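Local coordinates for protein 5-formaminoimidazole-4-carboxamide-1-(beta)-D-ribofuranosyl 5'-monophosphate synthetase (Methanocaldococcus jannaschii, PDB 2R7L) that catalyses the ATP- and formate-dependent formylation of the purine intermediate AICAR to FAICAR without folates, a late step of IMP biosynthesis, at residues E144-K156 / G165-K177. Numbering follows the deposited sequence.
With ATP (adenosine-5'-triphosphate), chain E.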
ATOM      1  N   GLU A 144      -3.851 -41.346 -36.560  1.00 49.94           N
ATOM      2  CA  GLU A 144      -5.001 -42.251 -36.479  1.00 55.12           C
ATOM      3  C   GLU A 144      -4.653 -43.616 -35.887  1.00 49.20           C
ATOM      4  O   GLU A 144      -5.440 -44.186 -35.129  1.00 50.75           O
ATOM      5  CB  GLU A 144      -5.668 -42.412 -37.849  1.00 65.11           C
ATOM      6  CG  GLU A 144      -5.969 -41.096 -38.565  1.00 76.47           C
ATOM      7  CD  GLU A 144      -6.817 -40.143 -37.733  1.00 84.30           C
ATOM      8  OE1 GLU A 144      -6.489 -38.935 -37.690  1.00 85.68           O
ATOM      9  OE2 GLU A 144      -7.808 -40.600 -37.121  1.00 86.72           O
ATOM     10  N   SER A 145      -3.473 -44.136 -36.220  1.00 41.80           N
ATOM     11  CA  SER A 145      -3.041 -45.429 -35.686  1.00 43.89           C
ATOM     12  C   SER A 145      -1.526 -45.526 -35.548  1.00 34.44           C
ATOM     13  O   SER A 145      -0.792 -44.764 -36.173  1.00 39.28           O
ATOM     14  CB  SER A 145      -3.568 -46.575 -36.558  1.00 47.74           C
ATOM     15  OG  SER A 145      -3.174 -46.411 -37.909  1.00 49.77           O
ATOM     16  N   PRO A 146      -1.054 -46.463 -34.711  1.00 35.21           N
ATOM     17  CA  PRO A 146       0.370 -46.727 -34.530  1.00 35.63           C
ATOM     18  C   PRO A 146       1.137 -46.892 -35.846  1.00 41.14           C
ATOM     19  O   PRO A 146       2.341 -46.646 -35.891  1.00 41.02           O
ATOM     20  CB  PRO A 146       0.384 -48.035 -33.742  1.00 37.88           C
ATOM     21  CG  PRO A 146      -0.897 -48.033 -32.991  1.00 37.86           C
ATOM     22  CD  PRO A 146      -1.893 -47.317 -33.851  1.00 34.11           C
ATOM     23  N   GLU A 147       0.444 -47.285 -36.911  1.00 46.29           N
ATOM     24  CA  GLU A 147       1.089 -47.483 -38.212  1.00 48.17           C
ATOM     25  C   GLU A 147       1.401 -46.174 -38.940  1.00 47.69           C
ATOM     26  O   GLU A 147       2.151 -46.164 -39.916  1.00 47.64           O
ATOM     27  CB  GLU A 147       0.252 -48.417 -39.103  1.00 52.32           C
ATOM     28  CG  GLU A 147       0.427 -49.906 -38.791  1.00 49.90           C
ATOM     29  CD  GLU A 147      -0.059 -50.280 -37.395  1.00 58.00           C
ATOM     30  OE1 GLU A 147      -1.098 -49.739 -36.958  1.00 64.66           O
ATOM     31  OE2 GLU A 147       0.594 -51.118 -36.732  1.00 57.35           O
ATOM     32  N   ASP A 148       0.837 -45.069 -38.461  1.00 47.51           N
ATOM     33  CA  ASP A 148       1.027 -43.779 -39.117  1.00 40.23           C
ATOM     34  C   ASP A 148       2.223 -42.994 -38.563  1.00 43.07           C
ATOM     35  O   ASP A 148       2.572 -41.935 -39.092  1.00 41.43           O
ATOM     36  CB  ASP A 148      -0.252 -42.946 -39.029  1.00 46.23           C
ATOM     37  CG  ASP A 148      -1.368 -43.494 -39.904  1.00 53.00           C
ATOM     38  OD1 ASP A 148      -1.164 -43.595 -41.135  1.00 51.82           O
ATOM     39  OD2 ASP A 148      -2.450 -43.815 -39.362  1.00 48.61           O
ATOM     40  N   ILE A 149       2.850 -43.527 -37.515  1.00 39.72           N
ATOM     41  CA  ILE A 149       3.973 -42.863 -36.855  1.00 39.06           C
ATOM     42  C   ILE A 149       5.137 -42.678 -37.822  1.00 47.09           C
ATOM     43  O   ILE A 149       5.659 -43.650 -38.366  1.00 55.64           O
ATOM     44  CB  ILE A 149       4.489 -43.669 -35.640  1.00 34.98           C
ATOM     45  CG1 ILE A 149       3.529 -43.602 -34.455  1.00 36.20           C
ATOM     46  CG2 ILE A 149       5.826 -43.123 -35.185  1.00 32.66           C
ATOM     47  CD1 ILE A 149       2.081 -43.563 -34.813  1.00 42.76           C
ATOM     48  N   ASP A 150       5.541 -41.432 -38.037  1.00 51.50           N
ATOM     49  CA  ASP A 150       6.661 -41.124 -38.919  1.00 51.18           C
ATOM     50  C   ASP A 150       7.628 -40.171 -38.225  1.00 50.36           C
ATOM     51  O   ASP A 150       8.538 -39.622 -38.844  1.00 55.72           O
ATOM     52  CB  ASP A 150       6.155 -40.503 -40.221  1.00 56.52           C
ATOM     53  CG  ASP A 150       5.414 -39.194 -39.995  1.00 64.84           C
ATOM     54  OD1 ASP A 150       5.284 -38.772 -38.827  1.00 69.50           O
ATOM     55  OD2 ASP A 150       4.960 -38.584 -40.985  1.00 68.16           O
ATOM     56  N   GLY A 151       7.410 -39.964 -36.934  1.00 50.13           N
ATOM     57  CA  GLY A 151       8.262 -39.088 -36.143  1.00 50.07           C
ATOM     58  C   GLY A 151       8.111 -39.439 -34.681  1.00 45.97           C
ATOM     59  O   GLY A 151       7.578 -40.494 -34.345  1.00 45.84           O
ATOM     60  N   THR A 152       8.578 -38.561 -33.805  1.00 40.58           N
ATOM     61  CA  THR A 152       8.416 -38.789 -32.382  1.00 40.76           C
ATOM     62  C   THR A 152       6.995 -38.400 -31.989  1.00 39.74           C
ATOM     63  O   THR A 152       6.473 -37.368 -32.419  1.00 34.54           O
ATOM     64  CB  THR A 152       9.464 -38.018 -31.554  1.00 42.33           C
ATOM     65  OG1 THR A 152      10.770 -38.337 -32.044  1.00 48.84           O
ATOM     66  CG2 THR A 152       9.388 -38.407 -30.083  1.00 35.25           C
ATOM     67  N   VAL A 153       6.353 -39.252 -31.202  1.00 35.95           N
ATOM     68  CA  VAL A 153       4.988 -38.995 -30.793  1.00 34.89           C
ATOM     69  C   VAL A 153       4.847 -39.200 -29.299  1.00 34.70           C
ATOM     70  O   VAL A 153       5.659 -39.894 -28.679  1.00 32.28           O
ATOM     71  CB  VAL A 153       3.972 -39.909 -31.531  1.00 34.69           C
ATOM     72  CG1 VAL A 153       3.933 -39.590 -33.017  1.00 28.86           C
ATOM     73  CG2 VAL A 153       4.292 -41.373 -31.300  1.00 33.18           C
ATOM     74  N   ILE A 154       3.819 -38.584 -28.721  1.00 34.20           N
ATOM     75  CA  ILE A 154       3.438 -38.888 -27.352  1.00 35.22           C
ATOM     76  C   ILE A 154       2.095 -39.603 -27.401  1.00 32.72           C
ATOM     77  O   ILE A 154       1.239 -39.282 -28.229  1.00 33.56           O
ATOM     78  CB  ILE A 154       3.376 -37.613 -26.458  1.00 33.18           C
ATOM     79  CG1 ILE A 154       3.063 -37.977 -25.001  1.00 33.81           C
ATOM     80  CG2 ILE A 154       2.370 -36.624 -27.005  1.00 21.67           C
ATOM     81  CD1 ILE A 154       3.351 -36.855 -24.006  1.00 38.38           C
ATOM     82  N   VAL A 155       1.922 -40.592 -26.536  1.00 30.11           N
ATOM     83  CA  VAL A 155       0.698 -41.379 -26.550  1.00 40.52           C
ATOM     84  C   VAL A 155      -0.035 -41.260 -25.222  1.00 39.88           C
ATOM     85  O   VAL A 155       0.513 -41.589 -24.168  1.00 36.58           O
ATOM     86  CB  VAL A 155       0.967 -42.869 -26.881  1.00 36.22           C
ATOM     87  CG1 VAL A 155      -0.343 -43.589 -27.127  1.00 36.43           C
ATOM     88  CG2 VAL A 155       1.869 -42.986 -28.106  1.00 33.14           C
ATOM     89  N   LYS A 156      -1.280 -40.795 -25.297  1.00 50.32           N
ATOM     90  CA  LYS A 156      -2.090 -40.503 -24.118  1.00 56.65           C
ATOM     91  C   LYS A 156      -3.281 -41.456 -23.989  1.00 63.92           C
ATOM     92  O   LYS A 156      -3.771 -41.992 -24.984  1.00 64.41           O
ATOM     93  CB  LYS A 156      -2.587 -39.057 -24.180  1.00 51.24           C
ATOM     94  CG  LYS A 156      -1.478 -38.030 -24.323  1.00 43.74           C
ATOM     95  CD  LYS A 156      -2.039 -36.644 -24.579  1.00 39.67           C
ATOM     96  CE  LYS A 156      -0.938 -35.595 -24.520  1.00 39.09           C
ATOM     97  NZ  LYS A 156      -1.389 -34.249 -24.991  1.00 40.56           N
ATOM     98  N   GLY A 165       0.057 -42.963 -17.599  1.00 68.73           N
ATOM     99  CA  GLY A 165       0.239 -44.138 -18.445  1.00 68.98           C
ATOM    100  C   GLY A 165       0.817 -43.754 -19.797  1.00 68.18           C
ATOM    101  O   GLY A 165       0.832 -44.557 -20.729  1.00 73.44           O
ATOM    102  N   TYR A 166       1.298 -42.517 -19.890  1.00 59.62           N
ATOM    103  CA  TYR A 166       1.836 -41.956 -21.126  1.00 50.45           C
ATOM    104  C   TYR A 166       3.143 -42.622 -21.557  1.00 43.99           C
ATOM    105  O   TYR A 166       3.854 -43.213 -20.741  1.00 37.42           O
ATOM    106  CB  TYR A 166       2.075 -40.450 -20.949  1.00 56.40           C
ATOM    107  CG  TYR A 166       0.817 -39.609 -20.819  1.00 56.03           C
ATOM    108  CD1 TYR A 166      -0.359 -40.147 -20.302  1.00 62.16           C
ATOM    109  CD2 TYR A 166       0.813 -38.271 -21.192  1.00 57.72           C
ATOM    110  CE1 TYR A 166      -1.509 -39.381 -20.180  1.00 61.75           C
ATOM    111  CE2 TYR A 166      -0.331 -37.493 -21.071  1.00 57.67           C
ATOM    112  CZ  TYR A 166      -1.489 -38.054 -20.564  1.00 59.98           C
ATOM    113  OH  TYR A 166      -2.631 -37.291 -20.441  1.00 53.98           O
ATOM    114  N   PHE A 167       3.453 -42.532 -22.846  1.00 36.43           N
ATOM    115  CA  PHE A 167       4.781 -42.919 -23.329  1.00 32.05           C
ATOM    116  C   PHE A 167       5.139 -42.245 -24.643  1.00 31.05           C
ATOM    117  O   PHE A 167       4.272 -41.709 -25.343  1.00 33.35           O
ATOM    118  CB  PHE A 167       4.970 -44.453 -23.392  1.00 38.96           C
ATOM    119  CG  PHE A 167       4.140 -45.147 -24.448  1.00 40.23           C
ATOM    120  CD1 PHE A 167       3.003 -45.861 -24.094  1.00 40.06           C
ATOM    121  CD2 PHE A 167       4.518 -45.116 -25.790  1.00 37.57           C
ATOM    122  CE1 PHE A 167       2.247 -46.514 -25.059  1.00 42.32           C
ATOM    123  CE2 PHE A 167       3.766 -45.763 -26.761  1.00 38.32           C
ATOM    124  CZ  PHE A 167       2.628 -46.462 -26.394  1.00 37.25           C
ATOM    125  N   ILE A 168       6.431 -42.260 -24.950  1.00 32.41           N
ATOM    126  CA  ILE A 168       6.967 -41.655 -26.165  1.00 34.37           C
ATOM    127  C   ILE A 168       7.393 -42.754 -27.137  1.00 36.38           C
ATOM    128  O   ILE A 168       7.974 -43.762 -26.727  1.00 29.23           O
ATOM    129  CB  ILE A 168       8.203 -40.783 -25.842  1.00 33.36           C
ATOM    130  CG1 ILE A 168       7.822 -39.661 -24.869  1.00 37.77           C
ATOM    131  CG2 ILE A 168       8.839 -40.236 -27.127  1.00 27.97           C
ATOM    132  CD1 ILE A 168       9.003 -38.967 -24.239  1.00 41.89           C
ATOM    133  N   ALA A 169       7.108 -42.559 -28.419  1.00 36.77           N
ATOM    134  CA  ALA A 169       7.490 -43.530 -29.432  1.00 37.32           C
ATOM    135  C   ALA A 169       8.045 -42.828 -30.656  1.00 34.84           C
ATOM    136  O   ALA A 169       7.606 -41.734 -31.002  1.00 36.68           O
ATOM    137  CB  ALA A 169       6.297 -44.404 -29.809  1.00 41.05           C
ATOM    138  N   SER A 170       9.016 -43.453 -31.315  1.00 38.50           N
ATOM    139  CA  SER A 170       9.559 -42.903 -32.556  1.00 44.36           C
ATOM    140  C   SER A 170       9.330 -43.809 -33.773  1.00 42.69           C
ATOM    141  O   SER A 170       9.771 -43.493 -34.880  1.00 41.19           O
ATOM    142  CB  SER A 170      11.042 -42.551 -32.406  1.00 50.84           C
ATOM    143  OG  SER A 170      11.211 -41.352 -31.658  1.00 57.01           O
ATOM    144  N   SER A 171       8.623 -44.918 -33.566  1.00 37.74           N
ATOM    145  CA  SER A 171       8.245 -45.816 -34.658  1.00 39.64           C
ATOM    146  C   SER A 171       7.048 -46.668 -34.268  1.00 42.06           C
ATOM    147  O   SER A 171       6.694 -46.765 -33.088  1.00 42.79           O
ATOM    148  CB  SER A 171       9.409 -46.732 -35.046  1.00 38.39           C
ATOM    149  OG  SER A 171       9.776 -47.574 -33.962  1.00 37.51           O
ATOM    150  N   THR A 172       6.435 -47.301 -35.264  1.00 43.54           N
ATOM    151  CA  THR A 172       5.347 -48.237 -35.015  1.00 41.48           C
ATOM    152  C   THR A 172       5.823 -49.362 -34.103  1.00 44.29           C
ATOM    153  O   THR A 172       5.155 -49.716 -33.128  1.00 43.69           O
ATOM    154  CB  THR A 172       4.811 -48.825 -36.330  1.00 39.94           C
ATOM    155  OG1 THR A 172       4.476 -47.760 -37.226  1.00 38.24           O
ATOM    156  CG2 THR A 172       3.574 -49.671 -36.071  1.00 38.17           C
ATOM    157  N   GLU A 173       6.991 -49.912 -34.424  1.00 50.21           N
ATOM    158  CA  GLU A 173       7.597 -50.974 -33.630  1.00 55.43           C
ATOM    159  C   GLU A 173       7.720 -50.579 -32.164  1.00 50.65           C
ATOM    160  O   GLU A 173       7.327 -51.336 -31.267  1.00 46.81           O
ATOM    161  CB  GLU A 173       8.976 -51.334 -34.191  1.00 57.32           C
ATOM    162  CG  GLU A 173       9.761 -52.306 -33.326  1.00 67.88           C
ATOM    163  CD  GLU A 173      11.106 -52.682 -33.928  1.00 73.57           C
ATOM    164  OE1 GLU A 173      11.622 -51.917 -34.774  1.00 77.44           O
ATOM    165  OE2 GLU A 173      11.646 -53.748 -33.551  1.00 80.14           O
ATOM    166  N   GLU A 174       8.272 -49.393 -31.920  1.00 49.39           N
ATOM    167  CA  GLU A 174       8.447 -48.913 -30.555  1.00 41.95           C
ATOM    168  C   GLU A 174       7.111 -48.757 -29.832  1.00 38.28           C
ATOM    169  O   GLU A 174       6.990 -49.084 -28.651  1.00 34.71           O
ATOM    170  CB  GLU A 174       9.215 -47.598 -30.533  1.00 46.52           C
ATOM    171  CG  GLU A 174       9.296 -46.991 -29.154  1.00 48.93           C
ATOM    172  CD  GLU A 174      10.449 -46.028 -29.009  1.00 48.10           C
ATOM    173  OE1 GLU A 174      10.672 -45.211 -29.932  1.00 45.27           O
ATOM    174  OE2 GLU A 174      11.127 -46.093 -27.962  1.00 52.00           O
ATOM    175  N   PHE A 175       6.102 -48.272 -30.550  1.00 32.87           N
ATOM    176  CA  PHE A 175       4.774 -48.146 -29.967  1.00 38.37           C
ATOM    177  C   PHE A 175       4.321 -49.449 -29.302  1.00 44.34           C
ATOM    178  O   PHE A 175       3.853 -49.438 -28.162  1.00 44.54           O
ATOM    179  CB  PHE A 175       3.752 -47.700 -31.019  1.00 38.49           C
ATOM    180  CG  PHE A 175       2.349 -47.599 -30.486  1.00 44.76           C
ATOM    181  CD1 PHE A 175       1.781 -46.364 -30.218  1.00 45.36           C
ATOM    182  CD2 PHE A 175       1.604 -48.742 -30.234  1.00 44.35           C
ATOM    183  CE1 PHE A 175       0.495 -46.272 -29.720  1.00 44.88           C
ATOM    184  CE2 PHE A 175       0.320 -48.656 -29.730  1.00 44.75           C
ATOM    185  CZ  PHE A 175      -0.237 -47.418 -29.474  1.00 42.72           C
ATOM    186  N   TYR A 176       4.459 -50.571 -30.011  1.00 45.99           N
ATOM    187  CA  TYR A 176       3.991 -51.857 -29.480  1.00 41.39           C
ATOM    188  C   TYR A 176       4.910 -52.413 -28.400  1.00 39.35           C
ATOM    189  O   TYR A 176       4.450 -53.031 -27.438  1.00 44.21           O
ATOM    190  CB  TYR A 176       3.790 -52.887 -30.598  1.00 43.32           C
ATOM    191  CG  TYR A 176       2.709 -52.511 -31.584  1.00 34.57           C
ATOM    192  CD1 TYR A 176       1.379 -52.470 -31.201  1.00 34.25           C
ATOM    193  CD2 TYR A 176       3.023 -52.197 -32.895  1.00 34.91           C
ATOM    194  CE1 TYR A 176       0.388 -52.122 -32.097  1.00 33.61           C
ATOM    195  CE2 TYR A 176       2.037 -51.849 -33.799  1.00 40.17           C
ATOM    196  CZ  TYR A 176       0.720 -51.813 -33.392  1.00 39.43           C
ATOM    197  OH  TYR A 176      -0.271 -51.473 -34.295  1.00 41.35           O
ATOM    198  N   LYS A 177       6.208 -52.188 -28.556  1.00 43.85           N
ATOM    199  CA  LYS A 177       7.164 -52.598 -27.538  1.00 52.04           C
ATOM    200  C   LYS A 177       6.774 -51.962 -26.203  1.00 54.40           C
ATOM    201  O   LYS A 177       6.715 -52.637 -25.174  1.00 53.66           O
ATOM    202  CB  LYS A 177       8.584 -52.188 -27.950  1.00 58.60           C
ATOM    203  CG  LYS A 177       9.707 -52.941 -27.240  1.00 68.78           C
ATOM    204  CD  LYS A 177       9.997 -52.367 -25.859  1.00 76.42           C
ATOM    205  CE  LYS A 177      11.139 -53.107 -25.173  1.00 80.26           C
ATOM    206  NZ  LYS A 177      11.322 -52.653 -23.763  1.00 82.03           N
TER
HETATM  207  PG  ATP E 400      -2.879 -31.590 -16.539  1.00 56.33           P
HETATM  208  O1G ATP E 400      -4.251 -31.174 -16.060  1.00 53.25           O
HETATM  209  O2G ATP E 400      -2.082 -30.478 -17.193  1.00 46.99           O
HETATM  210  O3G ATP E 400      -2.100 -32.387 -15.519  1.00 56.65           O
HETATM  211  PB  ATP E 400      -3.746 -32.230 -19.179  1.00 47.22           P
HETATM  212  O1B ATP E 400      -4.165 -30.781 -19.148  1.00 49.54           O
HETATM  213  O2B ATP E 400      -4.761 -33.264 -19.613  1.00 50.83           O
HETATM  214  O3B ATP E 400      -3.184 -32.660 -17.722  1.00 49.13           O
HETATM  215  PA  ATP E 400      -1.931 -33.624 -20.924  1.00 40.04           P
HETATM  216  O1A ATP E 400      -2.372 -33.535 -22.362  1.00 36.87           O
HETATM  217  O2A ATP E 400      -2.203 -34.840 -20.080  1.00 40.82           O
HETATM  218  O3A ATP E 400      -2.458 -32.298 -20.153  1.00 46.35           O
HETATM  219  O5' ATP E 400      -0.350 -33.374 -20.913  1.00 38.31           O
HETATM  220  C5' ATP E 400       0.411 -33.760 -19.780  1.00 38.81           C
HETATM  221  C4' ATP E 400       1.860 -33.389 -20.047  1.00 39.60           C
HETATM  222  O4' ATP E 400       2.388 -34.178 -21.119  1.00 36.02           O
HETATM  223  C3' ATP E 400       2.024 -31.946 -20.490  1.00 39.04           C
HETATM  224  O3' ATP E 400       2.137 -31.052 -19.378  1.00 46.13           O
HETATM  225  C2' ATP E 400       3.291 -31.995 -21.321  1.00 39.09           C
HETATM  226  O2' ATP E 400       4.440 -31.873 -20.484  1.00 36.32           O
HETATM  227  C1' ATP E 400       3.274 -33.394 -21.925  1.00 31.08           C
HETATM  228  N9  ATP E 400       2.696 -33.293 -23.278  1.00 32.87           N
HETATM  229  C8  ATP E 400       1.379 -33.342 -23.557  1.00 29.06           C
HETATM  230  N7  ATP E 400       1.162 -33.206 -24.888  1.00 31.25           N
HETATM  231  C5  ATP E 400       2.364 -33.084 -25.485  1.00 31.49           C
HETATM  232  C6  ATP E 400       2.848 -32.923 -26.873  1.00 30.22           C
HETATM  233  N6  ATP E 400       1.985 -32.858 -27.917  1.00 30.68           N
HETATM  234  N1  ATP E 400       4.179 -32.822 -27.056  1.00 33.53           N
HETATM  235  C2  ATP E 400       5.049 -32.878 -26.023  1.00 30.45           C
HETATM  236  N3  ATP E 400       4.678 -33.034 -24.742  1.00 28.55           N
HETATM  237  C4  ATP E 400       3.372 -33.127 -24.414  1.00 29.35           C
HETATM  238  O   HOH W   1       7.277 -45.952 -37.715  1.00 49.63           O
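Strands 153-156 and 167-169 form the beta hairpin of the ATP-grasp fold that lies against the bound nucleotide, and at its turn end Lys156 and Tyr166 meet beside the alpha-phosphate. Lys156 CG sits over one face of the Tyr166 ring, 3.9 Å from its centroid. From there the lysine chain runs on extended, and NZ donates to ATP N7 (2.8 Å) and to ATP O1A while salt-bridging Glu199. Tyr166 OH gives a short bond of 2.5 Å to ATP O2A, which lies near the ring plane. A phenylalanine in place of Tyr166 would probably leave O2A without this donor and the alpha-phosphate less firmly held. Ile154 faces the same side, its CG2 and CD1 against the adenine.

On the opposite face of the sheet from Ile154, Val155 lies alongside Phe167 with CB over that ring. Its CG1 reaches Phe175 CE1 at 3.8 Å. Phe175 is sandwiched: Pro146 CG rests on one face, 3.6 Å from the centroid, and Phe167 CZ on the opposite one. Farther out, Tyr176 OH donates to the syn lone pair of Glu147 OE2 (2.6 Å), and Thr172 OG1 to Pro146 O (2.8 Å). Glu147 reaches the tyrosine because its chain bends at chi2 (64°).

Val153 and Ala169 bond to each other in both directions, Val153 N to Ala169 O at 2.8 Å, and Val155 N donates to Phe167 O, with a weak return bond. Strand 153-156 continues the sheet to strand 197-200, whose Ile198 packs on Pro146, Ile149 and Phe175, while helix 172-184 covers the Phe167 side through Leu182.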